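Local coordinates for molybdopterin biosynthesis Mog protein (Mycobacterium tuberculosis, PDB 2G4R) that probably takes part in molybdenum cofactor biosynthesis, with a domain that probably binds molybdopterin, at residues S5-A16 with F37-D47. Numbering follows the deposited sequence.
Sequences SARIVVVSSRAA and FSSVQPQVVAD
Q43 CG lies anti to the carbonyl carbon (chi1 -37°) and the chain is extended beyond CG, which carries NE2 to 3.1 Å from R7 CD; the Q43 side chain crosses that of R7, itself stretched from CG to NE, at a slant. The amide and guanidinium planes stand 65° apart, so the two groups do not stack; water 1 joins them instead, accepting from R7 NH1 at the guanidinium edge and donating to Q43 OE1. Water 2 ties Q43 NE2 to the backbone at I8 N and Q41 O, which fixes the other end of the amide. Backbone bonds hold the strands parallel: Q43 N to I8 O (2.8 Å), V10 N to Q43 O (2.7 Å), V45 N to V10 O (2.8 Å) and S12 N to V45 O (2.8 Å). I8, which packs on I28, A29 and L32 of helix 24-34, meets V40 CG1 through CG1 at 3.9 Å; V10 CG2 rests against P42 CB, and both side chains reach D22 in a loop. Past the strand end, D47 N donates to S13 OG (3.2 Å), while waters 4 and 5 each donate to D47 OD2. S12, the N-cap of helix 13-16, accepts from A15 N through OG (3.1 Å), and V44 CG1 packs on A15 and A16. Helix 24-34 links parallel strands 6-11 and 43-45, the latter outermost in this chain's sheet, a beta-alpha-beta crossover in the alpha/beta fold of the probable molybdopterin-binding domain.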
loop_
_atom_site.group_PDB
_atom_site.type_symbol
_atom_site.label_atom_id
_atom_site.label_comp_id
_atom_site.label_asym_id
_atom_site.label_seq_id
_atom_site.Cartn_x
_atom_site.Cartn_y
_atom_site.Cartn_z
ATOM N N SER A 5 -17.629 -13.962 -10.848
ATOM C CA SER A 5 -16.529 -13.646 -9.872
ATOM C C SER A 5 -15.299 -12.941 -10.446
ATOM O O SER A 5 -14.815 -13.290 -11.524
ATOM C CB SER A 5 -16.065 -14.898 -9.123
ATOM O OG SER A 5 -15.254 -15.739 -9.925
ATOM N N ALA A 6 -14.783 -11.942 -9.731
ATOM C CA ALA A 6 -13.711 -11.129 -10.295
ATOM C C ALA A 6 -12.817 -10.534 -9.220
ATOM O O ALA A 6 -13.213 -10.464 -8.031
ATOM C CB ALA A 6 -14.305 -9.990 -11.224
ATOM N N ARG A 7 -11.602 -10.160 -9.646
ATOM C CA ARG A 7 -10.757 -9.259 -8.919
ATOM C C ARG A 7 -10.238 -8.099 -9.764
ATOM O O ARG A 7 -10.056 -8.217 -10.966
ATOM C CB ARG A 7 -9.590 -10.009 -8.361
ATOM C CG ARG A 7 -10.028 -10.977 -7.294
ATOM C CD ARG A 7 -8.902 -11.520 -6.523
ATOM N NE ARG A 7 -9.333 -12.447 -5.463
ATOM C CZ ARG A 7 -8.479 -13.148 -4.718
ATOM N NH1 ARG A 7 -7.154 -12.995 -4.860
ATOM N NH2 ARG A 7 -8.948 -14.007 -3.812
ATOM N N ILE A 8 -9.862 -7.037 -9.050
ATOM C CA ILE A 8 -9.328 -5.812 -9.572
ATOM C C ILE A 8 -7.981 -5.557 -8.930
ATOM O O ILE A 8 -7.833 -5.535 -7.707
ATOM C CB ILE A 8 -10.234 -4.608 -9.221
ATOM C CG1 ILE A 8 -11.640 -4.806 -9.769
ATOM C CG2 ILE A 8 -9.680 -3.309 -9.814
ATOM C CD1 ILE A 8 -12.626 -3.765 -9.198
ATOM N N VAL A 9 -6.992 -5.350 -9.771
ATOM C CA VAL A 9 -5.663 -5.088 -9.304
ATOM C C VAL A 9 -5.240 -3.786 -9.946
ATOM O O VAL A 9 -5.058 -3.683 -11.164
ATOM C CB VAL A 9 -4.748 -6.244 -9.702
ATOM C CG1 VAL A 9 -3.316 -5.942 -9.321
ATOM C CG2 VAL A 9 -5.290 -7.584 -9.114
ATOM N N VAL A 10 -5.093 -2.780 -9.112
ATOM C CA VAL A 10 -4.592 -1.478 -9.530
ATOM C C VAL A 10 -3.115 -1.437 -9.174
ATOM O O VAL A 10 -2.738 -1.653 -8.007
ATOM C CB VAL A 10 -5.354 -0.357 -8.811
ATOM C CG1 VAL A 10 -4.843 1.009 -9.264
ATOM C CG2 VAL A 10 -6.849 -0.488 -9.037
ATOM N N VAL A 11 -2.280 -1.156 -10.172
ATOM C CA VAL A 11 -0.813 -1.130 -10.014
ATOM C C VAL A 11 -0.293 0.301 -9.916
ATOM O O VAL A 11 -0.266 1.042 -10.893
ATOM C CB VAL A 11 -0.094 -1.873 -11.180
ATOM C CG1 VAL A 11 1.446 -2.078 -10.879
ATOM C CG2 VAL A 11 -0.807 -3.230 -11.494
ATOM N N SER A 12 0.121 0.691 -8.725
ATOM C CA SER A 12 0.706 1.990 -8.507
ATOM C C SER A 12 1.430 1.932 -7.169
ATOM O O SER A 12 0.823 1.686 -6.110
ATOM C CB SER A 12 -0.378 3.067 -8.459
ATOM O OG SER A 12 0.136 4.306 -7.954
ATOM N N SER A 13 2.725 2.155 -7.210
ATOM C CA SER A 13 3.517 2.072 -5.981
ATOM C C SER A 13 3.114 3.183 -5.015
ATOM O O SER A 13 2.926 2.920 -3.810
ATOM C CB SER A 13 5.011 2.108 -6.299
ATOM O OG SER A 13 5.397 0.945 -7.030
ATOM N N ARG A 14 2.901 4.396 -5.526
ATOM C CA ARG A 14 2.403 5.492 -4.657
ATOM C C ARG A 14 1.049 5.200 -4.067
ATOM O O ARG A 14 0.841 5.353 -2.856
ATOM C CB ARG A 14 2.315 6.816 -5.415
ATOM C CG ARG A 14 3.700 7.380 -5.780
ATOM C CD ARG A 14 3.601 8.466 -6.851
ATOM N NE ARG A 14 4.906 8.788 -7.434
ATOM C CZ ARG A 14 5.578 9.945 -7.310
ATOM N NH1 ARG A 14 5.115 10.989 -6.603
ATOM N NH2 ARG A 14 6.754 10.065 -7.928
ATOM N N ALA A 15 0.112 4.777 -4.913
ATOM C CA ALA A 15 -1.259 4.506 -4.398
ATOM C C ALA A 15 -1.256 3.347 -3.407
ATOM O O ALA A 15 -1.950 3.377 -2.376
ATOM C CB ALA A 15 -2.234 4.262 -5.534
ATOM N N ALA A 16 -0.425 2.348 -3.673
ATOM C CA ALA A 16 -0.371 1.152 -2.824
ATOM C C ALA A 16 0.176 1.497 -1.403
ATOM O O ALA A 16 -0.221 0.907 -0.398
ATOM C CB ALA A 16 0.497 0.083 -3.506
ATOM N N PHE A 37 -21.236 -9.091 -11.595
ATOM C CA PHE A 37 -20.357 -9.400 -10.514
ATOM C C PHE A 37 -20.909 -8.591 -9.360
ATOM O O PHE A 37 -21.925 -7.895 -9.477
ATOM C CB PHE A 37 -18.924 -9.000 -10.872
ATOM C CG PHE A 37 -18.450 -9.611 -12.145
ATOM C CD1 PHE A 37 -18.859 -9.109 -13.366
ATOM C CD2 PHE A 37 -17.603 -10.714 -12.124
ATOM C CE1 PHE A 37 -18.425 -9.701 -14.545
ATOM C CE2 PHE A 37 -17.163 -11.301 -13.292
ATOM C CZ PHE A 37 -17.570 -10.797 -14.503
ATOM N N SER A 38 -20.256 -8.668 -8.232
ATOM C CA SER A 38 -20.511 -7.684 -7.185
ATOM C C SER A 38 -19.816 -8.252 -5.997
ATOM O O SER A 38 -19.415 -9.414 -6.026
ATOM C CB SER A 38 -22.012 -7.510 -6.874
ATOM O OG SER A 38 -22.624 -8.753 -6.511
ATOM N N SER A 39 -19.544 -7.436 -4.996
ATOM C CA SER A 39 -19.115 -6.074 -5.157
ATOM C C SER A 39 -17.652 -6.380 -4.963
ATOM O O SER A 39 -17.272 -7.071 -3.985
ATOM C CB SER A 39 -19.658 -5.189 -4.028
ATOM O OG SER A 39 -19.855 -5.952 -2.833
ATOM N N VAL A 40 -16.831 -5.942 -5.905
ATOM C CA VAL A 40 -15.415 -6.227 -5.848
ATOM C C VAL A 40 -14.727 -4.944 -5.444
ATOM O O VAL A 40 -15.056 -3.853 -5.977
ATOM C CB VAL A 40 -14.927 -6.703 -7.239
ATOM C CG1 VAL A 40 -13.490 -7.123 -7.182
ATOM C CG2 VAL A 40 -15.775 -7.840 -7.729
ATOM N N GLN A 41 -13.758 -5.048 -4.544
ATOM C CA GLN A 41 -13.007 -3.892 -4.116
ATOM C C GLN A 41 -11.610 -3.930 -4.747
ATOM O O GLN A 41 -11.000 -4.989 -4.814
ATOM C CB GLN A 41 -12.909 -3.870 -2.589
ATOM C CG GLN A 41 -14.280 -4.181 -1.858
ATOM C CD GLN A 41 -15.457 -3.348 -2.388
ATOM O OE1 GLN A 41 -16.637 -3.767 -2.328
ATOM N NE2 GLN A 41 -15.141 -2.168 -2.896
ATOM N N PRO A 42 -11.115 -2.777 -5.224
ATOM C CA PRO A 42 -9.734 -2.792 -5.768
ATOM C C PRO A 42 -8.650 -3.256 -4.793
ATOM O O PRO A 42 -8.657 -2.820 -3.634
ATOM C CB PRO A 42 -9.480 -1.324 -6.129
ATOM C CG PRO A 42 -10.840 -0.684 -6.262
ATOM C CD PRO A 42 -11.769 -1.462 -5.369
ATOM N N GLN A 43 -7.711 -4.082 -5.269
ATOM C CA GLN A 43 -6.410 -4.299 -4.584
ATOM C C GLN A 43 -5.378 -3.424 -5.255
ATOM O O GLN A 43 -5.151 -3.522 -6.465
ATOM C CB GLN A 43 -5.895 -5.750 -4.699
ATOM C CG GLN A 43 -7.030 -6.713 -4.620
ATOM C CD GLN A 43 -6.746 -8.134 -5.072
ATOM O OE1 GLN A 43 -5.596 -8.651 -5.034
ATOM N NE2 GLN A 43 -7.831 -8.796 -5.442
ATOM N N VAL A 44 -4.742 -2.584 -4.486
ATOM C CA VAL A 44 -3.801 -1.671 -5.014
ATOM C C VAL A 44 -2.461 -2.207 -4.602
ATOM O O VAL A 44 -2.251 -2.517 -3.412
ATOM C CB VAL A 44 -4.006 -0.239 -4.500
ATOM C CG1 VAL A 44 -3.043 0.702 -5.225
ATOM C CG2 VAL A 44 -5.449 0.224 -4.734
ATOM N N VAL A 45 -1.587 -2.387 -5.585
ATOM C CA VAL A 45 -0.267 -2.986 -5.336
ATOM C C VAL A 45 0.824 -2.206 -6.084
ATOM O O VAL A 45 0.546 -1.473 -7.047
ATOM C CB VAL A 45 -0.173 -4.500 -5.760
ATOM C CG1 VAL A 45 -1.223 -5.329 -5.108
ATOM C CG2 VAL A 45 -0.276 -4.674 -7.312
ATOM N N ALA A 46 2.072 -2.340 -5.617
ATOM C CA ALA A 46 3.216 -1.696 -6.268
ATOM C C ALA A 46 3.571 -2.393 -7.575
ATOM O O ALA A 46 3.183 -3.564 -7.805
ATOM C CB ALA A 46 4.449 -1.667 -5.345
ATOM N N ASP A 47 4.319 -1.675 -8.409
ATOM C CA ASP A 47 4.830 -2.216 -9.672
ATOM C C ASP A 47 5.766 -3.373 -9.323
ATOM O O ASP A 47 6.373 -3.381 -8.281
ATOM C CB ASP A 47 5.702 -1.203 -10.407
ATOM C CG ASP A 47 4.946 -0.040 -10.977
ATOM O OD1 ASP A 47 4.005 -0.182 -11.803
ATOM O OD2 ASP A 47 5.374 1.088 -10.657
HETATM O O HOH W 1 -5.281 -11.313 -5.709
HETATM O O HOH W 2 -10.155 -7.382 -6.183
HETATM O O HOH W 3 2.204 1.699 -12.349
HETATM O O HOH W 4 4.078 3.235 -9.911
HETATM O O HOH W 5 7.531 1.693 -8.978
#